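Local coordinates for protein MATE family efflux transporter (Vibrio cholerae, PDB 6IDP) that probably exports drugs and other toxic compounds from the cell across the inner membrane, in exchange for protons, as a multidrug transporter of the MATE family, at residues K88-G91 against G92-I95; I105-V108 against L109-R113; V153-N157 against G158-L162; F200-G203 against I204-A208; L224-S227 against Q228-A232. All coordinates share one frame; numbering follows the deposited sequence.

All five contacts are local, each made by two adjoining segments, so none closes a long loop, and they follow one another in series without nesting or crossing. Interactions 1 and 2 lie on the same helix, 84-111, with centres about 26 Å apart, the second at its C-terminal end. Interaction 3 is the turn from helix 124-156 into helix 161-184, interaction 4 lies within helix 189-213, and interaction 5 starts helix 226-259. Packing joins some of them: L90 and L93 of interaction 1 touch S229 of interaction 5, G91 meets V153 of interaction 3, and C154 and L162 of interaction 3 meet V207 of interaction 4.

Interaction 1. Residues K88-G91 against G92-I95; sequences KQLG and GLVI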
loop_
_atom_site.group_PDB
_atom_site.type_symbol
_atom_site.label_atom_id
_atom_site.label_comp_id
_atom_site.label_asym_id
_atom_site.label_seq_id
_atom_site.Cartn_x
_atom_site.Cartn_y
_atom_site.Cartn_z
ATOM N N LYS A 88 -8.999 22.734 4.635
ATOM C CA LYS A 88 -9.905 22.402 3.536
ATOM C C LYS A 88 -9.451 23.027 2.217
ATOM O O LYS A 88 -9.815 22.549 1.147
ATOM C CB LYS A 88 -11.340 22.823 3.866
ATOM C CG LYS A 88 -11.589 24.311 3.902
ATOM C CD LYS A 88 -13.072 24.576 4.097
ATOM C CE LYS A 88 -13.378 26.058 4.083
ATOM N NZ LYS A 88 -14.845 26.320 4.156
ATOM N N GLN A 89 -8.655 24.088 2.296
ATOM C CA GLN A 89 -8.003 24.625 1.106
ATOM C C GLN A 89 -6.967 23.630 0.599
ATOM O O GLN A 89 -6.812 23.435 -0.604
ATOM C CB GLN A 89 -7.340 25.972 1.395
ATOM C CG GLN A 89 -8.302 27.129 1.591
ATOM C CD GLN A 89 -7.597 28.382 2.066
ATOM O OE1 GLN A 89 -6.624 28.313 2.815
ATOM N NE2 GLN A 89 -8.078 29.537 1.626
ATOM N N LEU A 90 -6.254 23.007 1.531
ATOM C CA LEU A 90 -5.281 21.976 1.196
ATOM C C LEU A 90 -5.961 20.790 0.529
ATOM O O LEU A 90 -5.404 20.179 -0.382
ATOM C CB LEU A 90 -4.532 21.503 2.444
ATOM C CG LEU A 90 -3.450 22.413 3.022
ATOM C CD1 LEU A 90 -2.861 21.784 4.274
ATOM C CD2 LEU A 90 -2.365 22.680 1.991
ATOM N N GLY A 91 -7.166 20.471 0.995
ATOM C CA GLY A 91 -7.937 19.374 0.438
ATOM C C GLY A 91 -8.226 19.608 -1.029
ATOM O O GLY A 91 -8.090 18.700 -1.853
ATOM N N GLY A 92 -8.622 20.835 -1.354
ATOM C CA GLY A 92 -8.832 21.224 -2.735
ATOM C C GLY A 92 -7.543 21.195 -3.539
ATOM O O GLY A 92 -7.537 20.760 -4.690
ATOM N N LEU A 93 -6.450 21.649 -2.930
ATOM C CA LEU A 93 -5.159 21.703 -3.613
ATOM C C LEU A 93 -4.658 20.307 -3.982
ATOM O O LEU A 93 -4.111 20.106 -5.067
ATOM C CB LEU A 93 -4.117 22.419 -2.749
ATOM C CG LEU A 93 -2.714 22.530 -3.355
ATOM C CD1 LEU A 93 -2.730 23.376 -4.623
ATOM C CD2 LEU A 93 -1.713 23.081 -2.350
ATOM N N VAL A 94 -4.850 19.351 -3.076
ATOM C CA VAL A 94 -4.427 17.972 -3.303
ATOM C C VAL A 94 -5.165 17.345 -4.486
ATOM O O VAL A 94 -4.558 16.687 -5.331
ATOM C CB VAL A 94 -4.649 17.112 -2.045
ATOM C CG1 VAL A 94 -4.480 15.634 -2.368
ATOM C CG2 VAL A 94 -3.686 17.533 -0.946
ATOM N N ILE A 95 -6.476 17.563 -4.541
ATOM C CA ILE A 95 -7.301 17.068 -5.638
ATOM C C ILE A 95 -6.814 17.618 -6.979
ATOM O O ILE A 95 -6.732 16.888 -7.969
ATOM C CB ILE A 95 -8.788 17.438 -5.434
ATOM C CG1 ILE A 95 -9.333 16.787 -4.161
ATOM C CG2 ILE A 95 -9.617 17.005 -6.624
ATOM C CD1 ILE A 95 -9.223 15.277 -4.152
#
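L90 and L93 send their side chains to the same flank of helix 84-111, yet they barely meet: L90 CD2 and L93 CD2 are 4.4 Å apart, a loose apolar contact. The closer approaches are made to backbone oxygens one turn back. V94 CG2 lies 3.2 Å from L90 O, the oxygen that accepts from V94 N, because CG1 stands opposite the backbone N (chi1 168°) and CG2 lies beside that nitrogen. I95 repeats the pattern with CG1, which rests 3.2 Å from G91 O. In sequence between L90 and L93, G91 and G92 contribute backbone alone.

Four i to i+4 bonds run along the turn. V94 N reaches L90 O at 2.9 Å, and L93 N reaches Q89 O at 3.0 Å. G92 N gives a longer bond to K88 O, and I95 N to G91 O is weak.

The side chains reach the surrounding structure. L90 and L93 pack on S229 of helix 226-259, V94 meets T71 of helix 54-80, and I95 meets F149 and Y150 of helix 124-156, while Q89 NE2 donates to Q220 O in the loop that precedes helix 226-259. The helix is therefore held internally by its backbone bonds, and its apolar side chains are spent mainly on joining three other helices of the membrane bundle, with little cohesion among themselves.

Interaction 2. Residues I105-V108 against L109-R113; sequences IALV and LYLLR. With OLC ((2R)-2,3-dihydroxypropyl (9Z)-octadec-9-enoate), chain R.
I105 and L109 lie side by side and point the same way, one turn apart in the last turns of the membrane helix 84-111. I105 CG2 touches L109 CD1 at 3.7 Å, and I105 O takes the N-H of L109; both side chains continue onto I60 of helix 54-80. A106 follows on another face of the helix, where its CB meets C14 of a monoolein molecule at 3.7 Å and its carbonyl oxygen accepts from Y110 N.

L107 has CG opposite the backbone N (chi1 170°), which carries CD1 out to two partners, C9 of the same lipid at 3.6 Å and L111 CD1 at 4.0 Å. The lipid chain thus runs over A106, L107 and the CB of Y110, so this side of the helix faces an acyl chain, consistent with a membrane-exposed flank. V108 closes the series: its carbonyl oxygen accepts from L112 N, while L112 CG also leans on that oxygen. L112 is the first residue to leave helical geometry.

Beyond it R113 folds back over the tyrosine, its CD lying over one face of the Y110 ring. D131 of helix 124-156 holds both residues, through a salt bridge to R113 NE and a hydrogen bond from Y110 OH to its backbone oxygen. R113 NH1 donates to Y110 O at 2.7 Å, with that oxygen in the guanidinium plane.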
loop_
_atom_site.group_PDB
_atom_site.type_symbol
_atom_site.label_atom_id
_atom_site.label_comp_id
_atom_site.label_asym_id
_atom_site.label_seq_id
_atom_site.Cartn_x
_atom_site.Cartn_y
_atom_site.Cartn_z
ATOM N N ILE A 105 1.275 12.335 -16.123
ATOM C CA ILE A 105 1.991 11.065 -16.085
ATOM C C ILE A 105 1.406 10.084 -17.096
ATOM O O ILE A 105 2.136 9.478 -17.873
ATOM C CB ILE A 105 1.954 10.425 -14.683
ATOM C CG1 ILE A 105 2.710 11.293 -13.675
ATOM C CG2 ILE A 105 2.570 9.038 -14.720
ATOM C CD1 ILE A 105 4.198 11.374 -13.937
ATOM N N ALA A 106 0.084 9.945 -17.091
ATOM C CA ALA A 106 -0.598 9.026 -17.996
ATOM C C ALA A 106 -0.315 9.358 -19.460
ATOM O O ALA A 106 -0.137 8.461 -20.284
ATOM C CB ALA A 106 -2.097 9.043 -17.731
ATOM N N LEU A 107 -0.267 10.650 -19.771
ATOM C CA LEU A 107 -0.013 11.114 -21.133
ATOM C C LEU A 107 1.373 10.716 -21.634
ATOM O O LEU A 107 1.512 10.201 -22.744
ATOM C CB LEU A 107 -0.176 12.635 -21.214
ATOM C CG LEU A 107 0.278 13.320 -22.507
ATOM C CD1 LEU A 107 -0.462 12.762 -23.713
ATOM C CD2 LEU A 107 0.090 14.826 -22.412
ATOM N N VAL A 108 2.398 10.956 -20.820
ATOM C CA VAL A 108 3.767 10.689 -21.248
ATOM C C VAL A 108 4.066 9.191 -21.270
ATOM O O VAL A 108 4.947 8.742 -22.001
ATOM C CB VAL A 108 4.800 11.407 -20.346
ATOM C CG1 VAL A 108 4.465 12.886 -20.237
ATOM C CG2 VAL A 108 4.862 10.769 -18.969
ATOM N N LEU A 109 3.324 8.420 -20.481
ATOM C CA LEU A 109 3.514 6.975 -20.447
ATOM C C LEU A 109 2.983 6.325 -21.721
ATOM O O LEU A 109 3.615 5.425 -22.274
ATOM C CB LEU A 109 2.834 6.367 -19.219
ATOM C CG LEU A 109 3.490 6.676 -17.870
ATOM C CD1 LEU A 109 2.758 5.973 -16.741
ATOM C CD2 LEU A 109 4.960 6.293 -17.888
ATOM N N TYR A 110 1.825 6.782 -22.188
ATOM C CA TYR A 110 1.266 6.264 -23.429
ATOM C C TYR A 110 2.099 6.728 -24.619
ATOM O O TYR A 110 2.244 6.007 -25.605
ATOM C CB TYR A 110 -0.192 6.696 -23.604
ATOM C CG TYR A 110 -0.858 6.032 -24.788
ATOM C CD1 TYR A 110 -1.449 4.783 -24.665
ATOM C CD2 TYR A 110 -0.878 6.647 -26.034
ATOM C CE1 TYR A 110 -2.049 4.167 -25.744
ATOM C CE2 TYR A 110 -1.477 6.039 -27.123
ATOM C CZ TYR A 110 -2.060 4.799 -26.971
ATOM O OH TYR A 110 -2.658 4.190 -28.049
ATOM N N LEU A 111 2.644 7.935 -24.517
ATOM C CA LEU A 111 3.489 8.489 -25.570
ATOM C C LEU A 111 4.768 7.679 -25.752
ATOM O O LEU A 111 5.258 7.515 -26.868
ATOM C CB LEU A 111 3.837 9.948 -25.261
ATOM C CG LEU A 111 3.166 11.028 -26.113
ATOM C CD1 LEU A 111 1.706 10.692 -26.377
ATOM C CD2 LEU A 111 3.304 12.393 -25.452
ATOM N N LEU A 112 5.302 7.168 -24.648
ATOM C CA LEU A 112 6.565 6.442 -24.677
ATOM C C LEU A 112 6.367 4.952 -24.423
ATOM O O LEU A 112 7.242 4.296 -23.859
ATOM C CB LEU A 112 7.532 7.017 -23.638
ATOM C CG LEU A 112 7.732 8.534 -23.628
ATOM C CD1 LEU A 112 8.521 8.961 -22.398
ATOM C CD2 LEU A 112 8.419 9.001 -24.901
ATOM N N ARG A 113 5.224 4.418 -24.844
ATOM C CA ARG A 113 4.910 3.015 -24.590
ATOM C C ARG A 113 5.886 2.073 -25.301
ATOM O O ARG A 113 6.363 1.113 -24.699
ATOM C CB ARG A 113 3.463 2.700 -24.995
ATOM C CG ARG A 113 3.117 2.954 -26.454
ATOM C CD ARG A 113 1.617 2.863 -26.696
ATOM N NE ARG A 113 1.300 3.025 -28.110
ATOM C CZ ARG A 113 1.272 4.196 -28.734
ATOM N NH1 ARG A 113 1.540 5.309 -28.066
ATOM N NH2 ARG A 113 0.980 4.258 -30.027
HETATM C C18 OLC R . -7.658 11.867 -17.583
HETATM C C10 OLC R . -3.393 10.393 -23.982
HETATM C C9 OLC R . -3.138 10.861 -25.223
HETATM C C17 OLC R . -7.395 10.465 -18.090
HETATM C C11 OLC R . -3.929 8.993 -23.771
HETATM C C8 OLC R . -3.377 9.998 -26.446
HETATM C C16 OLC R . -6.015 10.403 -18.710
HETATM C C12 OLC R . -3.456 8.463 -22.433
HETATM C C7 OLC R . -2.950 10.752 -27.687
HETATM C C15 OLC R . -5.886 9.169 -19.579
HETATM C C13 OLC R . -4.641 8.238 -21.518
HETATM C C6 OLC R . -2.649 9.767 -28.796
HETATM C C14 OLC R . -4.637 9.287 -20.427
HETATM C C5 OLC R . -1.414 10.210 -29.550
#

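Interaction 3. Residues V153-N157 against G158-L162; sequences VCRAN and GNTLL
G158 takes a positive phi of 77° and turns the chain out of helix 124-156, so that two N-H groups fold back onto the last turn. N159 N donates to C154 O at 2.9 Å, and G158 N to R155 O at 2.8 Å; each donor stands well above the plane of its carbonyl. Just before the glycine, N157 bends its amide back along the helix. Its ND2 donates almost straight to V153 O, 2.7 Å away, and meets that oxygen from the face opposite to the one used by N157 N, leaving the oxygen gripped by two donors.

Apolar contact across the turn is thin. The side chains of R155 and T160 cross at about a right angle, R155 CG to T160 CG2 4.0 Å, and C154 SG touches L162 CD2 at 4.1 Å, and both also pack on helix 189-213. The polar ends look elsewhere, R155 NE to M288 O and T160 OG1 to M17 O.

N159 then caps the turn into the next helix: OD1 accepts from L162 N at 2.9 Å, in the carbonyl plane of its amide. A Schellman motif that ends one helix is thus followed directly by an asparagine capping bond at the start of helix 161-184, forming a tight interhelical turn.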
loop_
_atom_site.group_PDB
_atom_site.type_symbol
_atom_site.label_atom_id
_atom_site.label_comp_id
_atom_site.label_asym_id
_atom_site.label_seq_id
_atom_site.Cartn_x
_atom_site.Cartn_y
_atom_site.Cartn_z
ATOM N N VAL A 153 -8.358 12.515 1.721
ATOM C CA VAL A 153 -8.927 13.699 2.351
ATOM C C VAL A 153 -9.903 13.302 3.467
ATOM O O VAL A 153 -9.897 13.906 4.540
ATOM C CB VAL A 153 -9.634 14.604 1.316
ATOM C CG1 VAL A 153 -10.396 15.726 2.007
ATOM C CG2 VAL A 153 -8.617 15.174 0.334
ATOM N N CYS A 154 -10.724 12.283 3.218
ATOM C CA CYS A 154 -11.623 11.742 4.243
ATOM C C CYS A 154 -10.855 11.297 5.477
ATOM O O CYS A 154 -11.192 11.663 6.603
ATOM C CB CYS A 154 -12.419 10.550 3.704
ATOM S SG CYS A 154 -13.630 10.934 2.428
ATOM N N ARG A 155 -9.829 10.486 5.240
ATOM C CA ARG A 155 -8.991 9.949 6.300
ATOM C C ARG A 155 -8.278 11.075 7.039
ATOM O O ARG A 155 -8.211 11.072 8.266
ATOM C CB ARG A 155 -7.986 8.944 5.723
ATOM C CG ARG A 155 -8.621 7.621 5.294
ATOM C CD ARG A 155 -7.642 6.720 4.541
ATOM N NE ARG A 155 -6.304 6.768 5.119
ATOM C CZ ARG A 155 -5.212 7.114 4.446
ATOM N NH1 ARG A 155 -5.294 7.429 3.162
ATOM N NH2 ARG A 155 -4.035 7.136 5.056
ATOM N N ALA A 156 -7.777 12.049 6.286
ATOM C CA ALA A 156 -7.118 13.213 6.872
ATOM C C ALA A 156 -8.056 13.953 7.825
ATOM O O ALA A 156 -7.614 14.547 8.806
ATOM C CB ALA A 156 -6.622 14.151 5.782
ATOM N N ASN A 157 -9.351 13.910 7.527
ATOM C CA ASN A 157 -10.362 14.516 8.385
ATOM C C ASN A 157 -10.951 13.520 9.385
ATOM O O ASN A 157 -12.039 13.737 9.916
ATOM C CB ASN A 157 -11.477 15.122 7.536
ATOM C CG ASN A 157 -11.062 16.422 6.873
ATOM O OD1 ASN A 157 -11.355 17.505 7.375
ATOM N ND2 ASN A 157 -10.371 16.319 5.742
ATOM N N GLY A 158 -10.234 12.426 9.622
ATOM C CA GLY A 158 -10.602 11.468 10.650
ATOM C C GLY A 158 -11.750 10.537 10.308
ATOM O O GLY A 158 -12.433 10.037 11.201
ATOM N N ASN A 159 -11.964 10.294 9.021
ATOM C CA ASN A 159 -13.037 9.406 8.594
ATOM C C ASN A 159 -12.510 8.269 7.728
ATOM O O ASN A 159 -12.025 8.498 6.620
ATOM C CB ASN A 159 -14.115 10.195 7.841
ATOM C CG ASN A 159 -15.342 9.354 7.512
ATOM O OD1 ASN A 159 -15.238 8.277 6.926
ATOM N ND2 ASN A 159 -16.511 9.846 7.894
ATOM N N THR A 160 -12.617 7.045 8.241
ATOM C CA THR A 160 -12.228 5.853 7.492
ATOM C C THR A 160 -13.446 5.021 7.085
ATOM O O THR A 160 -13.363 4.187 6.185
ATOM C CB THR A 160 -11.263 4.961 8.302
ATOM O OG1 THR A 160 -11.854 4.640 9.567
ATOM C CG2 THR A 160 -9.939 5.673 8.532
ATOM N N LEU A 161 -14.573 5.252 7.753
ATOM C CA LEU A 161 -15.786 4.484 7.494
ATOM C C LEU A 161 -16.276 4.682 6.063
ATOM O O LEU A 161 -16.637 3.721 5.385
ATOM C CB LEU A 161 -16.889 4.869 8.486
ATOM C CG LEU A 161 -18.201 4.082 8.402
ATOM C CD1 LEU A 161 -17.943 2.592 8.572
ATOM C CD2 LEU A 161 -19.194 4.576 9.443
ATOM N N LEU A 162 -16.280 5.931 5.605
ATOM C CA LEU A 162 -16.765 6.244 4.263
ATOM C C LEU A 162 -15.852 5.682 3.159
ATOM O O LEU A 162 -16.349 5.040 2.234
ATOM C CB LEU A 162 -16.944 7.759 4.098
ATOM C CG LEU A 162 -17.481 8.266 2.758
ATOM C CD1 LEU A 162 -18.824 7.630 2.435
ATOM C CD2 LEU A 162 -17.596 9.783 2.783
#

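Interaction 4. Residues F200-G203 against I204-A208; sequences FGVG and IAIVA. With OLC ((2R)-2,3-dihydroxypropyl (9Z)-octadec-9-enoate), chain O; OLC ((2R)-2,3-dihydroxypropyl (9Z)-octadec-9-enoate), chain B; OLC ((2R)-2,3-dihydroxypropyl (9Z)-octadec-9-enoate), chain K.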
loop_
_atom_site.group_PDB
_atom_site.type_symbol
_atom_site.label_atom_id
_atom_site.label_comp_id
_atom_site.label_asym_id
_atom_site.label_seq_id
_atom_site.Cartn_x
_atom_site.Cartn_y
_atom_site.Cartn_z
ATOM N N PHE A 200 -14.968 2.695 -10.175
ATOM C CA PHE A 200 -14.297 3.805 -9.510
ATOM C C PHE A 200 -15.001 5.128 -9.794
ATOM O O PHE A 200 -14.955 6.052 -8.981
ATOM C CB PHE A 200 -12.835 3.893 -9.945
ATOM C CG PHE A 200 -11.950 2.855 -9.318
ATOM C CD1 PHE A 200 -12.356 2.160 -8.190
ATOM C CD2 PHE A 200 -10.705 2.579 -9.856
ATOM C CE1 PHE A 200 -11.533 1.205 -7.614
ATOM C CE2 PHE A 200 -9.877 1.631 -9.281
ATOM C CZ PHE A 200 -10.292 0.946 -8.161
ATOM N N GLY A 201 -15.644 5.212 -10.954
ATOM C CA GLY A 201 -16.383 6.402 -11.332
ATOM C C GLY A 201 -17.596 6.600 -10.445
ATOM O O GLY A 201 -17.901 7.720 -10.029
ATOM N N VAL A 202 -18.291 5.503 -10.160
ATOM C CA VAL A 202 -19.436 5.528 -9.259
ATOM C C VAL A 202 -18.986 5.922 -7.854
ATOM O O VAL A 202 -19.675 6.668 -7.158
ATOM C CB VAL A 202 -20.153 4.164 -9.226
ATOM C CG1 VAL A 202 -21.167 4.109 -8.092
ATOM C CG2 VAL A 202 -20.832 3.898 -10.557
ATOM N N GLY A 203 -17.817 5.429 -7.452
ATOM C CA GLY A 203 -17.244 5.792 -6.170
ATOM C C GLY A 203 -16.968 7.281 -6.074
ATOM O O GLY A 203 -17.223 7.903 -5.044
ATOM N N ILE A 204 -16.447 7.854 -7.155
ATOM C CA ILE A 204 -16.150 9.280 -7.198
ATOM C C ILE A 204 -17.433 10.101 -7.126
ATOM O O ILE A 204 -17.510 11.091 -6.396
ATOM C CB ILE A 204 -15.365 9.656 -8.470
ATOM C CG1 ILE A 204 -13.930 9.135 -8.376
ATOM C CG2 ILE A 204 -15.352 11.165 -8.675
ATOM C CD1 ILE A 204 -13.079 9.475 -9.576
ATOM N N ALA A 205 -18.442 9.668 -7.876
ATOM C CA ALA A 205 -19.730 10.350 -7.900
ATOM C C ALA A 205 -20.383 10.384 -6.518
ATOM O O ALA A 205 -21.176 11.275 -6.226
ATOM C CB ALA A 205 -20.658 9.687 -8.908
ATOM N N ILE A 206 -20.046 9.413 -5.675
ATOM C CA ILE A 206 -20.634 9.324 -4.342
ATOM C C ILE A 206 -19.837 10.103 -3.293
ATOM O O ILE A 206 -20.417 10.808 -2.466
ATOM C CB ILE A 206 -20.763 7.853 -3.886
ATOM C CG1 ILE A 206 -21.769 7.110 -4.767
ATOM C CG2 ILE A 206 -21.197 7.776 -2.428
ATOM C CD1 ILE A 206 -21.918 5.644 -4.426
ATOM N N VAL A 207 -18.512 9.989 -3.334
ATOM C CA VAL A 207 -17.679 10.544 -2.268
ATOM C C VAL A 207 -17.446 12.052 -2.408
ATOM O O VAL A 207 -17.327 12.758 -1.407
ATOM C CB VAL A 207 -16.309 9.818 -2.192
ATOM C CG1 VAL A 207 -15.441 10.128 -3.407
ATOM C CG2 VAL A 207 -15.583 10.173 -0.900
ATOM N N ALA A 208 -17.401 12.544 -3.644
ATOM C CA ALA A 208 -17.086 13.947 -3.893
ATOM C C ALA A 208 -18.139 14.918 -3.335
ATOM O O ALA A 208 -17.775 15.922 -2.724
ATOM C CB ALA A 208 -16.882 14.187 -5.388
HETATM C C18 OLC O . -10.910 -2.401 -8.319
HETATM C C17 OLC O . -9.467 -2.854 -8.254
HETATM C C16 OLC O . -8.589 -1.935 -9.074
HETATM C C15 OLC O . -7.199 -1.913 -8.477
HETATM C C14 OLC O . -6.472 -0.663 -8.920
HETATM C C18 OLC B . -10.294 2.500 -4.573
HETATM C C10 OLC B . -3.801 0.710 -2.520
HETATM C C9 OLC B . -3.396 0.671 -1.233
HETATM C C17 OLC B . -8.894 3.073 -4.597
HETATM C C11 OLC B . -3.608 1.963 -3.344
HETATM C C8 OLC B . -2.745 1.880 -0.599
HETATM C C16 OLC B . -8.370 3.074 -6.017
HETATM C C12 OLC B . -4.312 1.814 -4.677
HETATM C C15 OLC B . -6.867 2.888 -6.019
HETATM C C13 OLC B . -5.731 1.340 -4.450
HETATM C C14 OLC B . -6.524 1.441 -5.736
HETATM C C18 OLC K . -24.407 6.525 -8.837
HETATM C C17 OLC K . -24.072 8.001 -8.803
HETATM C C16 OLC K . -24.834 8.677 -7.684
HETATM C C12 OLC K . -25.368 12.910 -5.170
HETATM C C15 OLC K . -24.460 10.141 -7.625
HETATM C C13 OLC K . -24.793 12.271 -6.416
HETATM C C14 OLC K . -25.117 10.793 -6.426
#
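F200 O accepts from I204 N, and G201 O from A205 N, each at 3.0 Å, in regular i to i+4 bonds of helix 189-213. The next step is less regular: I206 N is shared between V202 O and G203 O, both bonds weak, before V207 N restores the pattern with a 3.0 Å bond to G203 O.

Among the side chains, V202 and I206 lie side by side and point alike, with V202 CG1 and I206 CD1 4.0 Å apart. I206 CG1, placed beside its backbone N (chi1 -66°), also rests 3.2 Å from V202 O. I204 sets its CG1 similarly close to F200 O.

The F200 ring leads away from the following turn into lipid. C16 of one monoolein lies over one face, its terminal C18 touching CE1 at 3.5 Å, while C18 of a second comes to 3.4 Å from CZ at an oblique angle. A third monoolein runs past V202 and the backbone oxygen of A205. On the protein side, F200 and I204 both touch T143 of helix 124-156, and V202 and I206 pack on helix 161-184. The arrangement is consistent with a lipid-facing helix of the membrane-spanning bundle of a MATE transporter.

Interaction 5. Residues L224-S227 against Q228-A232; sequences LNIS and QSLTA
N225 and Q228 meet at the start of helix 226-259, where N225 OD1 accepts from Q228 N at 3.2 Å. The N-H arrives well above the plane of the asparagine amide, so the bond does not follow a lone pair. The two side chains cross at about a right angle with their amide planes 42° apart, and N225 CG lies 3.4 Å from Q228 CB. N225 CG stands opposite its backbone N (chi1 -165°), which swings OD1 over the first turn.

One step on, N225 O is gripped twice by S229. Its N-H comes in the carbonyl plane at 2.9 Å and its OG from above that plane at 3.0 Å. T231 repeats the double grip on S227 O, with OG1 at 2.7 Å and the backbone N reaching that oxygen from the opposite face. Between these, L230 N donates to I226 O, and I226 CG2 lies alongside L230 CD1, 3.9 Å away. Both hydroxyls thus turn back into their own helix and satisfy themselves on its carbonyls.

Farther out, L224 CD1 rests on S229 OG, and this side packs on helix 84-111, where L224 and S229 touch Y86. The remainder of the turn is largely exposed. The arrangement is an asparagine N-cap, followed by serine and threonine hydroxyls bonded to carbonyls one turn back, at the beginning of a long membrane helix.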
loop_
_atom_site.group_PDB
_atom_site.type_symbol
_atom_site.label_atom_id
_atom_site.label_comp_id
_atom_site.label_asym_id
_atom_site.label_seq_id
_atom_site.Cartn_x
_atom_site.Cartn_y
_atom_site.Cartn_z
ATOM N N LEU A 224 -4.398 31.699 0.277
ATOM C CA LEU A 224 -3.547 30.517 0.392
ATOM C C LEU A 224 -2.179 30.735 -0.245
ATOM O O LEU A 224 -2.083 31.110 -1.414
ATOM C CB LEU A 224 -4.223 29.303 -0.251
ATOM C CG LEU A 224 -3.427 27.994 -0.236
ATOM C CD1 LEU A 224 -3.298 27.456 1.181
ATOM C CD2 LEU A 224 -4.062 26.958 -1.151
ATOM N N ASN A 225 -1.124 30.501 0.528
ATOM C CA ASN A 225 0.230 30.519 -0.012
ATOM C C ASN A 225 0.515 29.197 -0.719
ATOM O O ASN A 225 0.874 28.208 -0.079
ATOM C CB ASN A 225 1.252 30.767 1.100
ATOM C CG ASN A 225 2.618 31.166 0.565
ATOM O OD1 ASN A 225 3.022 30.751 -0.521
ATOM N ND2 ASN A 225 3.337 31.973 1.335
ATOM N N ILE A 226 0.341 29.189 -2.038
ATOM C CA ILE A 226 0.468 27.970 -2.830
ATOM C C ILE A 226 1.881 27.386 -2.773
ATOM O O ILE A 226 2.053 26.189 -2.549
ATOM C CB ILE A 226 0.068 28.226 -4.301
ATOM C CG1 ILE A 226 -1.430 28.528 -4.393
ATOM C CG2 ILE A 226 0.406 27.029 -5.171
ATOM C CD1 ILE A 226 -1.927 28.768 -5.804
ATOM N N SER A 227 2.886 28.235 -2.959
ATOM C CA SER A 227 4.281 27.804 -2.913
ATOM C C SER A 227 4.624 27.167 -1.564
ATOM O O SER A 227 5.372 26.192 -1.494
ATOM C CB SER A 227 5.210 28.988 -3.189
ATOM O OG SER A 227 6.564 28.577 -3.246
ATOM N N GLN A 228 4.056 27.723 -0.500
ATOM C CA GLN A 228 4.285 27.233 0.853
ATOM C C GLN A 228 3.608 25.883 1.073
ATOM O O GLN A 228 4.186 24.976 1.670
ATOM C CB GLN A 228 3.769 28.252 1.867
ATOM C CG GLN A 228 4.579 28.362 3.140
ATOM C CD GLN A 228 4.323 29.671 3.859
ATOM O OE1 GLN A 228 4.885 30.708 3.502
ATOM N NE2 GLN A 228 3.461 29.634 4.868
ATOM N N SER A 229 2.376 25.762 0.588
ATOM C CA SER A 229 1.612 24.532 0.734
ATOM C C SER A 229 2.249 23.399 -0.060
ATOM O O SER A 229 2.304 22.260 0.402
ATOM C CB SER A 229 0.166 24.740 0.283
ATOM O OG SER A 229 -0.473 25.736 1.060
ATOM N N LEU A 230 2.729 23.723 -1.257
ATOM C CA LEU A 230 3.389 22.743 -2.109
ATOM C C LEU A 230 4.689 22.258 -1.481
ATOM O O LEU A 230 5.068 21.098 -1.632
ATOM C CB LEU A 230 3.655 23.331 -3.495
ATOM C CG LEU A 230 2.421 23.477 -4.386
ATOM C CD1 LEU A 230 2.797 24.018 -5.760
ATOM C CD2 LEU A 230 1.696 22.144 -4.508
ATOM N N THR A 231 5.361 23.153 -0.768
ATOM C CA THR A 231 6.583 22.806 -0.056
ATOM C C THR A 231 6.283 21.860 1.104
ATOM O O THR A 231 7.011 20.893 1.335
ATOM C CB THR A 231 7.299 24.062 0.473
ATOM O OG1 THR A 231 7.628 24.919 -0.626
ATOM C CG2 THR A 231 8.570 23.688 1.217
ATOM N N ALA A 232 5.205 22.142 1.827
ATOM C CA ALA A 232 4.798 21.302 2.948
ATOM C C ALA A 232 4.409 19.907 2.467
ATOM O O ALA A 232 4.836 18.905 3.038
ATOM C CB ALA A 232 3.647 21.948 3.707
#